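Local coordinates for protein putative glucoamylase (Bacteroides uniformis, PDB 4GL3) that probably hydrolyses glycosidic bonds at the ends of glucose-containing saccharides, as a putative glucoamylase of the six-hairpin glycosidase clan, at residues A49-I54 against A102-G107; D95-M100 against G110-F115; E298-L303 against R345-E350. One frame throughout, in Å; residues are numbered along the deposited sequence.

Contact 1 (A49-I54 against A102-G107); sequences AETATI and AHWMNG
With its indole swung beside its own backbone N (chi1 -75°), W104 receives the methyl of T51, whose CG2 stands anti to the backbone N. The methyl lies over the five-membered ring, T51 CG2 3.7 Å from its centroid, in a CH-pi contact. The hydroxyl of T53 comes to the rim of the same indole, in its plane, and its OG1 is also 3.6 Å from CD2 at the edge of the H103 ring. The indole NE1 spends its hydrogen on E43. The amide N of A52 meets M105 O at 2.8 Å, and M105 N returns to A52 O at 3.1 Å; T51 with N106 and T53 with W104 are the flanking non-hydrogen-bonded pairs. Strands 51-53 and 104-106 are neighbours in a three-stranded antiparallel sheet, in a chain with far more helix than strand, and their connection includes helices 54-69 and 75-90. On the face opposite W104, A52 and M105 lie together, and the bent selenomethionine carries M105 CE to 3.8 Å from I54 CD1, with F88 and L89 of helix 75-90 alongside. I54 N, in the first turn of helix 54-69, reaches H103 O at 3.0 Å. At the other end G107 N binds E50 O at 2.8 Å, while N106 ND2 gives E50 OE1 a bent bond of 3.2 Å, on the anti side of a carboxylate turned 74° from the amide, and a water bridges the same two atoms; K108 takes up both E50 OE2, by a salt bridge, and N106 OD1, through its backbone N.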
loop_
_atom_site.group_PDB
_atom_site.type_symbol
_atom_site.label_atom_id
_atom_site.label_comp_id
_atom_site.label_asym_id
_atom_site.label_seq_id
_atom_site.Cartn_x
_atom_site.Cartn_y
_atom_site.Cartn_z
ATOM N N ALA A 49 10.519 -20.116 -0.042
ATOM C CA ALA A 49 10.779 -19.969 1.387
ATOM C C ALA A 49 11.646 -18.701 1.618
ATOM O O ALA A 49 11.765 -18.223 2.721
ATOM C CB ALA A 49 11.468 -21.221 1.916
ATOM N N GLU A 50 12.248 -18.153 0.564
ATOM C CA GLU A 50 13.332 -17.174 0.712
ATOM C C GLU A 50 12.967 -15.719 0.424
ATOM O O GLU A 50 13.753 -14.826 0.759
ATOM C CB GLU A 50 14.467 -17.537 -0.262
ATOM C CG GLU A 50 14.932 -18.993 -0.202
ATOM C CD GLU A 50 15.754 -19.262 1.050
ATOM O OE1 GLU A 50 16.854 -18.684 1.190
ATOM O OE2 GLU A 50 15.310 -20.048 1.907
ATOM N N THR A 51 11.848 -15.486 -0.257
ATOM C CA THR A 51 11.506 -14.166 -0.803
ATOM C C THR A 51 10.831 -13.232 0.178
ATOM O O THR A 51 9.843 -13.601 0.800
ATOM C CB THR A 51 10.556 -14.325 -1.988
ATOM O OG1 THR A 51 11.158 -15.254 -2.850
ATOM C CG2 THR A 51 10.297 -12.960 -2.746
ATOM N N ALA A 52 11.403 -12.051 0.345
ATOM C CA ALA A 52 10.800 -10.953 1.126
ATOM C C ALA A 52 10.463 -9.853 0.142
ATOM O O ALA A 52 11.197 -9.611 -0.832
ATOM C CB ALA A 52 11.768 -10.444 2.169
ATOM N N THR A 53 9.347 -9.179 0.357
ATOM C CA THR A 53 8.982 -8.061 -0.494
ATOM C C THR A 53 9.086 -6.745 0.246
ATOM O O THR A 53 8.605 -6.599 1.371
ATOM C CB THR A 53 7.628 -8.315 -1.162
ATOM O OG1 THR A 53 7.398 -7.297 -2.140
ATOM C CG2 THR A 53 6.482 -8.420 -0.107
ATOM N N ILE A 54 9.739 -5.766 -0.367
ATOM C CA ILE A 54 10.021 -4.503 0.347
ATOM C C ILE A 54 8.808 -3.625 0.578
ATOM O O ILE A 54 8.678 -3.082 1.692
ATOM C CB ILE A 54 11.202 -3.728 -0.302
ATOM C CG1 ILE A 54 12.538 -4.456 0.051
ATOM C CG2 ILE A 54 11.241 -2.242 0.074
ATOM C CD1 ILE A 54 13.096 -4.312 1.488
ATOM N N ALA A 102 15.789 -3.136 -3.662
ATOM C CA ALA A 102 15.088 -3.917 -4.667
ATOM C C ALA A 102 13.622 -4.238 -4.257
ATOM O O ALA A 102 13.223 -4.048 -3.095
ATOM C CB ALA A 102 15.877 -5.187 -5.035
ATOM N N HIS A 103 12.802 -4.621 -5.243
ATOM C CA HIS A 103 11.425 -5.067 -5.013
ATOM C C HIS A 103 11.480 -6.309 -4.096
ATOM O O HIS A 103 10.786 -6.369 -3.088
ATOM C CB HIS A 103 10.782 -5.318 -6.362
ATOM C CG HIS A 103 9.326 -5.698 -6.338
ATOM N ND1 HIS A 103 8.538 -5.625 -7.481
ATOM C CD2 HIS A 103 8.529 -6.194 -5.359
ATOM C CE1 HIS A 103 7.309 -6.039 -7.183
ATOM N NE2 HIS A 103 7.280 -6.397 -5.906
ATOM N N TRP A 104 12.284 -7.296 -4.475
ATOM C CA TRP A 104 12.439 -8.533 -3.710
ATOM C C TRP A 104 13.872 -8.685 -3.206
ATOM O O TRP A 104 14.808 -8.344 -3.913
ATOM C CB TRP A 104 12.131 -9.739 -4.591
ATOM C CG TRP A 104 10.676 -9.980 -4.884
ATOM C CD1 TRP A 104 9.622 -9.366 -4.334
ATOM C CD2 TRP A 104 10.154 -10.951 -5.787
ATOM N NE1 TRP A 104 8.450 -9.887 -4.830
ATOM C CE2 TRP A 104 8.753 -10.861 -5.731
ATOM C CE3 TRP A 104 10.742 -11.892 -6.641
ATOM C CZ2 TRP A 104 7.905 -11.673 -6.493
ATOM C CZ3 TRP A 104 9.899 -12.728 -7.392
ATOM C CH2 TRP A 104 8.493 -12.599 -7.313
HETATM N N MSE A 105 14.016 -9.196 -1.993
HETATM C CA MSE A 105 15.297 -9.644 -1.452
HETATM C C MSE A 105 15.139 -10.926 -0.651
HETATM O O MSE A 105 14.005 -11.326 -0.253
HETATM C CB MSE A 105 15.946 -8.571 -0.537
HETATM C CG MSE A 105 15.157 -8.178 0.645
HETATM SE SE MSE A 105 16.133 -7.055 1.930
HETATM C CE MSE A 105 16.583 -5.615 0.736
ATOM N N ASN A 106 16.264 -11.598 -0.450
ATOM C CA ASN A 106 16.266 -12.796 0.340
ATOM C C ASN A 106 16.041 -12.380 1.795
ATOM O O ASN A 106 16.799 -11.572 2.319
ATOM C CB ASN A 106 17.564 -13.535 0.126
ATOM C CG ASN A 106 17.642 -14.830 0.874
ATOM O OD1 ASN A 106 17.515 -14.867 2.107
ATOM N ND2 ASN A 106 17.925 -15.902 0.156
ATOM N N GLY A 107 15.002 -12.921 2.428
ATOM C CA GLY A 107 14.629 -12.537 3.800
ATOM C C GLY A 107 15.565 -13.029 4.909
ATOM O O GLY A 107 15.436 -12.629 6.037
HETATM O O HOH W 1 19.148 -18.217 1.951
#

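Contact 2 (D95-M100 against G110-F115); sequences DSYHGM and GKTIPF
G110 meets D95 through the backbone: D95 N donates to G110 O at 2.9 Å. This bond sets the loop after helix 75-90 beside the chain that leads into strand 112-113. K111 comes next, and its CA lies 3.3 Å from D95 OD2. Its side chain crosses that of D95 at about a right angle, bends at chi2, and carries NZ to the backbone carbonyl of N93; K111 NZ and D95 OD1 stay 4.3 Å apart, too far for a salt bridge, but a water bridges the two. At T112 the contact tightens. D95 holds its carboxylate beside its own backbone N (chi1 -71°), which places OD2 within reach of the T112 amide, and T112 N donates to D95 OD2 at 2.8 Å in a nearly straight bond, on the anti side and some 20° out of the carboxylate plane. T112 OG1 sits 3.3 Å from D95 CB and is shared with two further groups. One is Y97, which comes from the opposite direction, its OH hydrogen-bonded to T112 OG1 at 2.7 Å, with that oxygen in the plane of the phenol ring, at its edge. The other is a water that donates to D95 O. Y97 also opens a type I' turn, closed by backbone bonds between Y97 and M100. An alanine at D95 would keep the backbone bond to G110 but would probably leave T112 N without its acceptor and K111 without its nearby negative charge. The joint is thus a polar one, in which a single carboxylate oxygen does for the strand edge what a backbone carbonyl would do in a regular sheet, and a shared hydroxyl probably helps to hold the end of the tyrosine.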
loop_
_atom_site.group_PDB
_atom_site.type_symbol
_atom_site.label_atom_id
_atom_site.label_comp_id
_atom_site.label_asym_id
_atom_site.label_seq_id
_atom_site.Cartn_x
_atom_site.Cartn_y
_atom_site.Cartn_z
ATOM N N ASP A 95 21.590 -5.656 0.340
ATOM C CA ASP A 95 21.745 -4.886 -0.889
ATOM C C ASP A 95 20.883 -3.639 -0.940
ATOM O O ASP A 95 19.655 -3.666 -0.635
ATOM C CB ASP A 95 21.440 -5.753 -2.104
ATOM C CG ASP A 95 22.513 -6.797 -2.373
ATOM O OD1 ASP A 95 23.679 -6.595 -1.989
ATOM O OD2 ASP A 95 22.181 -7.841 -2.962
ATOM N N SER A 96 21.528 -2.556 -1.368
ATOM C CA SER A 96 20.874 -1.294 -1.640
ATOM C C SER A 96 21.618 -0.532 -2.743
ATOM O O SER A 96 22.802 -0.777 -2.994
ATOM C CB SER A 96 20.768 -0.413 -0.375
ATOM O OG SER A 96 22.017 -0.035 0.192
ATOM N N TYR A 97 20.903 0.390 -3.375
ATOM C CA TYR A 97 21.368 1.115 -4.549
ATOM C C TYR A 97 20.900 2.554 -4.409
ATOM O O TYR A 97 19.742 2.814 -4.479
ATOM C CB TYR A 97 20.886 0.473 -5.866
ATOM C CG TYR A 97 20.976 -1.045 -5.834
ATOM C CD1 TYR A 97 19.928 -1.805 -5.287
ATOM C CD2 TYR A 97 22.094 -1.714 -6.341
ATOM C CE1 TYR A 97 20.016 -3.195 -5.236
ATOM C CE2 TYR A 97 22.205 -3.113 -6.288
ATOM C CZ TYR A 97 21.144 -3.847 -5.747
ATOM O OH TYR A 97 21.236 -5.203 -5.613
ATOM N N HIS A 98 21.843 3.467 -4.184
ATOM C CA HIS A 98 21.542 4.892 -4.020
ATOM C C HIS A 98 20.494 5.113 -2.910
ATOM O O HIS A 98 19.610 5.944 -3.031
ATOM C CB HIS A 98 21.155 5.529 -5.343
ATOM C CG HIS A 98 22.314 5.681 -6.305
ATOM N ND1 HIS A 98 23.119 6.796 -6.321
ATOM C CD2 HIS A 98 22.754 4.880 -7.317
ATOM C CE1 HIS A 98 24.051 6.649 -7.262
ATOM N NE2 HIS A 98 23.851 5.492 -7.872
ATOM N N GLY A 99 20.629 4.335 -1.845
ATOM C CA GLY A 99 19.749 4.351 -0.689
ATOM C C GLY A 99 18.451 3.570 -0.820
ATOM O O GLY A 99 17.669 3.510 0.143
HETATM N N MSE A 100 18.191 2.999 -1.997
HETATM C CA MSE A 100 16.933 2.315 -2.245
HETATM C C MSE A 100 17.181 0.824 -2.203
HETATM O O MSE A 100 18.314 0.357 -2.452
HETATM C CB MSE A 100 16.346 2.700 -3.582
HETATM C CG MSE A 100 16.236 4.201 -3.854
HETATM SE SE MSE A 100 14.947 5.004 -2.604
HETATM C CE MSE A 100 15.101 6.805 -3.255
ATOM N N GLY A 110 19.507 -10.910 2.852
ATOM C CA GLY A 110 19.429 -9.528 2.399
ATOM C C GLY A 110 19.933 -9.273 0.976
ATOM O O GLY A 110 20.055 -8.120 0.587
ATOM N N LYS A 111 20.220 -10.321 0.204
ATOM C CA LYS A 111 20.666 -10.160 -1.164
ATOM C C LYS A 111 19.471 -9.957 -2.116
ATOM O O LYS A 111 18.421 -10.596 -1.993
ATOM C CB LYS A 111 21.550 -11.364 -1.577
ATOM C CG LYS A 111 22.754 -11.604 -0.656
ATOM C CD LYS A 111 23.646 -10.339 -0.458
ATOM C CE LYS A 111 24.841 -10.584 0.495
ATOM N NZ LYS A 111 25.601 -9.306 0.796
ATOM N N THR A 112 19.613 -9.047 -3.065
ATOM C CA THR A 112 18.571 -8.800 -4.034
ATOM C C THR A 112 18.175 -10.067 -4.762
ATOM O O THR A 112 19.028 -10.857 -5.113
ATOM C CB THR A 112 19.035 -7.746 -5.050
ATOM O OG1 THR A 112 19.187 -6.503 -4.341
ATOM C CG2 THR A 112 18.017 -7.603 -6.235
ATOM N N ILE A 113 16.870 -10.225 -5.000
ATOM C CA ILE A 113 16.296 -11.252 -5.931
ATOM C C ILE A 113 15.664 -10.484 -7.063
ATOM O O ILE A 113 14.770 -9.691 -6.835
ATOM C CB ILE A 113 15.208 -12.124 -5.271
ATOM C CG1 ILE A 113 15.849 -12.894 -4.110
ATOM C CG2 ILE A 113 14.593 -13.140 -6.283
ATOM C CD1 ILE A 113 14.855 -13.544 -3.136
ATOM N N PRO A 114 16.176 -10.635 -8.276
ATOM C CA PRO A 114 15.560 -9.908 -9.391
ATOM C C PRO A 114 14.102 -10.208 -9.566
ATOM O O PRO A 114 13.675 -11.362 -9.391
ATOM C CB PRO A 114 16.335 -10.410 -10.615
ATOM C CG PRO A 114 17.628 -10.942 -10.087
ATOM C CD PRO A 114 17.309 -11.473 -8.706
ATOM N N PHE A 115 13.334 -9.160 -9.871
ATOM C CA PHE A 115 11.922 -9.295 -10.149
ATOM C C PHE A 115 11.703 -9.706 -11.631
ATOM O O PHE A 115 10.767 -10.422 -11.929
ATOM C CB PHE A 115 11.187 -8.010 -9.803
ATOM C CG PHE A 115 9.689 -8.147 -9.833
ATOM C CD1 PHE A 115 9.022 -8.862 -8.834
ATOM C CD2 PHE A 115 8.943 -7.592 -10.862
ATOM C CE1 PHE A 115 7.636 -9.009 -8.851
ATOM C CE2 PHE A 115 7.548 -7.722 -10.861
ATOM C CZ PHE A 115 6.904 -8.447 -9.869
HETATM O O HOH W 2 17.822 -4.884 -2.436
HETATM O O HOH W 3 25.899 -8.192 -1.423
#

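Contact 3 (E298-L303 against R345-E350); sequences EKCWGL and RYFYEE
The loop 298-303 passes the C-terminal turns of helix 337-349, with K299 and Y346 nearest, 6.0 Å between their CA atoms. The two segments share no hydrogen bond; the contact is made by aromatic rings against a loop backbone and the side chains near it. Y346 extends from the helix with CG anti to its backbone N (chi1 174°), which lays its ring across K299. The first methylene of that lysine covers one face, K299 CB 4.2 Å from the ring centroid and 27° off its normal, while the carbonyl oxygen of K299 comes within 3.3 Å of Y346 CD2. Further along, K299 leads away from the ring, and its ammonium pairs with E342, one helical turn before Y346, so one residue uses its aliphatic part and its charge on the same helix. C300 approaches the far part of the phenol: C300 CB is 3.8 Å from Y346 CE2. Its SG lies 5.1 Å from the ring centroid in an oblique sulfur-aromatic contact, neither over the ring nor at its edge. The same sulfur also reaches F347, whose CE1 is 4.5 Å from C300 SG. W301 O lies at the edge of the F347 ring, near its plane, 4.1 Å from F347 CZ. Along the helix, R345 NH1 and E349 OE2 form a salt bridge. W301, facing the other way, packs against helix 271-288 and donates its indole NE1 to Y339 O, on the same helix as Y346, while F347 also touches P326 at the start of helix 326-331. A loop packed in this way among helices 271-288, 326-331 and 337-349 is consistent with the (alpha/alpha)6 helical barrel of the six-hairpin glycosidases.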
loop_
_atom_site.group_PDB
_atom_site.type_symbol
_atom_site.label_atom_id
_atom_site.label_comp_id
_atom_site.label_asym_id
_atom_site.label_seq_id
_atom_site.Cartn_x
_atom_site.Cartn_y
_atom_site.Cartn_z
ATOM N N GLU A 298 -24.120 -5.768 -4.346
ATOM C CA GLU A 298 -23.917 -4.896 -3.190
ATOM C C GLU A 298 -23.119 -5.573 -2.093
ATOM O O GLU A 298 -22.393 -4.910 -1.370
ATOM C CB GLU A 298 -25.273 -4.461 -2.619
ATOM C CG GLU A 298 -26.027 -3.586 -3.607
ATOM C CD GLU A 298 -27.390 -3.174 -3.114
ATOM O OE1 GLU A 298 -27.643 -3.331 -1.898
ATOM O OE2 GLU A 298 -28.192 -2.692 -3.947
ATOM N N LYS A 299 -23.275 -6.884 -1.972
ATOM C CA LYS A 299 -22.603 -7.653 -0.930
ATOM C C LYS A 299 -21.259 -8.131 -1.411
ATOM O O LYS A 299 -20.431 -8.522 -0.624
ATOM C CB LYS A 299 -23.474 -8.851 -0.547
ATOM C CG LYS A 299 -24.784 -8.414 0.080
ATOM C CD LYS A 299 -25.328 -9.431 1.065
ATOM C CE LYS A 299 -26.496 -8.847 1.855
ATOM N NZ LYS A 299 -26.134 -7.496 2.399
ATOM N N CYS A 300 -21.041 -8.081 -2.716
ATOM C CA CYS A 300 -19.920 -8.744 -3.319
ATOM C C CYS A 300 -19.372 -7.878 -4.457
ATOM O O CYS A 300 -19.787 -8.000 -5.611
ATOM C CB CYS A 300 -20.395 -10.103 -3.804
ATOM S SG CYS A 300 -19.064 -11.161 -4.320
ATOM N N TRP A 301 -18.476 -6.966 -4.076
ATOM C CA TRP A 301 -17.861 -5.998 -4.984
ATOM C C TRP A 301 -16.418 -5.788 -4.606
ATOM O O TRP A 301 -16.008 -6.119 -3.486
ATOM C CB TRP A 301 -18.584 -4.648 -4.935
ATOM C CG TRP A 301 -18.565 -3.934 -3.605
ATOM C CD1 TRP A 301 -19.417 -4.137 -2.559
ATOM C CD2 TRP A 301 -17.669 -2.877 -3.184
ATOM N NE1 TRP A 301 -19.107 -3.285 -1.515
ATOM C CE2 TRP A 301 -18.039 -2.510 -1.870
ATOM C CE3 TRP A 301 -16.587 -2.229 -3.778
ATOM C CZ2 TRP A 301 -17.386 -1.516 -1.164
ATOM C CZ3 TRP A 301 -15.931 -1.260 -3.071
ATOM C CH2 TRP A 301 -16.329 -0.909 -1.777
ATOM N N GLY A 302 -15.665 -5.233 -5.558
ATOM C CA GLY A 302 -14.291 -4.811 -5.343
ATOM C C GLY A 302 -13.369 -5.500 -6.325
ATOM O O GLY A 302 -13.053 -6.685 -6.163
ATOM N N LEU A 303 -12.923 -4.745 -7.332
ATOM C CA LEU A 303 -11.968 -5.226 -8.343
ATOM C C LEU A 303 -10.601 -4.524 -8.221
ATOM O O LEU A 303 -10.498 -3.285 -8.247
ATOM C CB LEU A 303 -12.544 -4.995 -9.747
ATOM C CG LEU A 303 -13.888 -5.649 -10.082
ATOM C CD1 LEU A 303 -14.373 -5.183 -11.452
ATOM C CD2 LEU A 303 -13.794 -7.168 -9.994
ATOM N N ARG A 345 -18.857 -8.482 5.922
ATOM C CA ARG A 345 -19.716 -9.414 6.616
ATOM C C ARG A 345 -20.122 -10.560 5.690
ATOM O O ARG A 345 -20.239 -11.705 6.142
ATOM C CB ARG A 345 -20.952 -8.710 7.202
ATOM C CG ARG A 345 -21.790 -9.584 8.131
ATOM C CD ARG A 345 -22.835 -8.755 8.882
ATOM N NE ARG A 345 -22.210 -7.814 9.813
ATOM C CZ ARG A 345 -21.786 -8.121 11.039
ATOM N NH1 ARG A 345 -21.925 -9.362 11.514
ATOM N NH2 ARG A 345 -21.220 -7.178 11.795
ATOM N N TYR A 346 -20.348 -10.255 4.418
ATOM C CA TYR A 346 -20.704 -11.277 3.430
ATOM C C TYR A 346 -19.525 -12.258 3.231
ATOM O O TYR A 346 -19.725 -13.485 3.203
ATOM C CB TYR A 346 -21.111 -10.620 2.099
ATOM C CG TYR A 346 -21.348 -11.625 0.974
ATOM C CD1 TYR A 346 -22.505 -12.406 0.931
ATOM C CD2 TYR A 346 -20.405 -11.795 -0.030
ATOM C CE1 TYR A 346 -22.713 -13.312 -0.100
ATOM C CE2 TYR A 346 -20.600 -12.701 -1.049
ATOM C CZ TYR A 346 -21.735 -13.454 -1.071
ATOM O OH TYR A 346 -21.884 -14.334 -2.090
ATOM N N PHE A 347 -18.308 -11.709 3.141
ATOM C CA PHE A 347 -17.125 -12.516 2.935
ATOM C C PHE A 347 -16.906 -13.445 4.118
ATOM O O PHE A 347 -16.506 -14.588 3.932
ATOM C CB PHE A 347 -15.859 -11.664 2.749
ATOM C CG PHE A 347 -15.859 -10.776 1.527
ATOM C CD1 PHE A 347 -16.626 -11.055 0.413
ATOM C CD2 PHE A 347 -15.048 -9.660 1.502
ATOM C CE1 PHE A 347 -16.589 -10.216 -0.696
ATOM C CE2 PHE A 347 -14.993 -8.828 0.406
ATOM C CZ PHE A 347 -15.772 -9.106 -0.702
ATOM N N TYR A 348 -17.157 -12.946 5.326
ATOM C CA TYR A 348 -16.953 -13.737 6.531
ATOM C C TYR A 348 -18.102 -14.709 6.773
ATOM O O TYR A 348 -17.876 -15.906 6.967
ATOM C CB TYR A 348 -16.793 -12.840 7.759
ATOM C CG TYR A 348 -16.500 -13.608 9.021
ATOM C CD1 TYR A 348 -15.231 -14.147 9.252
ATOM C CD2 TYR A 348 -17.451 -13.780 9.982
ATOM C CE1 TYR A 348 -14.966 -14.867 10.398
ATOM C CE2 TYR A 348 -17.183 -14.490 11.129
ATOM C CZ TYR A 348 -15.939 -15.023 11.315
ATOM O OH TYR A 348 -15.679 -15.733 12.432
ATOM N N GLU A 349 -19.334 -14.206 6.793
ATOM C CA GLU A 349 -20.453 -15.027 7.209
ATOM C C GLU A 349 -20.896 -15.963 6.095
ATOM O O GLU A 349 -21.221 -17.090 6.371
ATOM C CB GLU A 349 -21.645 -14.169 7.729
ATOM C CG GLU A 349 -21.316 -13.401 9.011
ATOM C CD GLU A 349 -22.441 -12.546 9.598
ATOM O OE1 GLU A 349 -23.539 -12.443 9.018
ATOM O OE2 GLU A 349 -22.208 -11.966 10.677
ATOM N N GLU A 350 -20.913 -15.518 4.845
ATOM C CA GLU A 350 -21.465 -16.353 3.781
ATOM C C GLU A 350 -20.360 -17.122 3.062
ATOM O O GLU A 350 -20.523 -18.275 2.755
ATOM C CB GLU A 350 -22.264 -15.514 2.759
ATOM C CG GLU A 350 -23.485 -14.777 3.306
ATOM C CD GLU A 350 -24.408 -15.712 4.056
ATOM O OE1 GLU A 350 -24.701 -16.803 3.511
ATOM O OE2 GLU A 350 -24.810 -15.380 5.199
#

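Contacts 1 and 2 belong to one structure: their centres are 9 Å apart, and strands 104-106 and 112-113, neighbours in the three-stranded sheet, are probably hydrogen-bonded through N106 N and K111 O (2.8 Å). Contact 1 pairs the first two strands and is partly buried, with apolar and aromatic groups on either face; contact 2 lies at the surface, where a loop is held to the third strand by hydroxyl, carboxylate and water. Contact 3 stands apart, its centre about 38 Å from that of contact 2, on the opposite side of the chain's centre. It is buried and joins loop to helix, relying on ring and sulfur packing in place of hydrogen bonds between its segments.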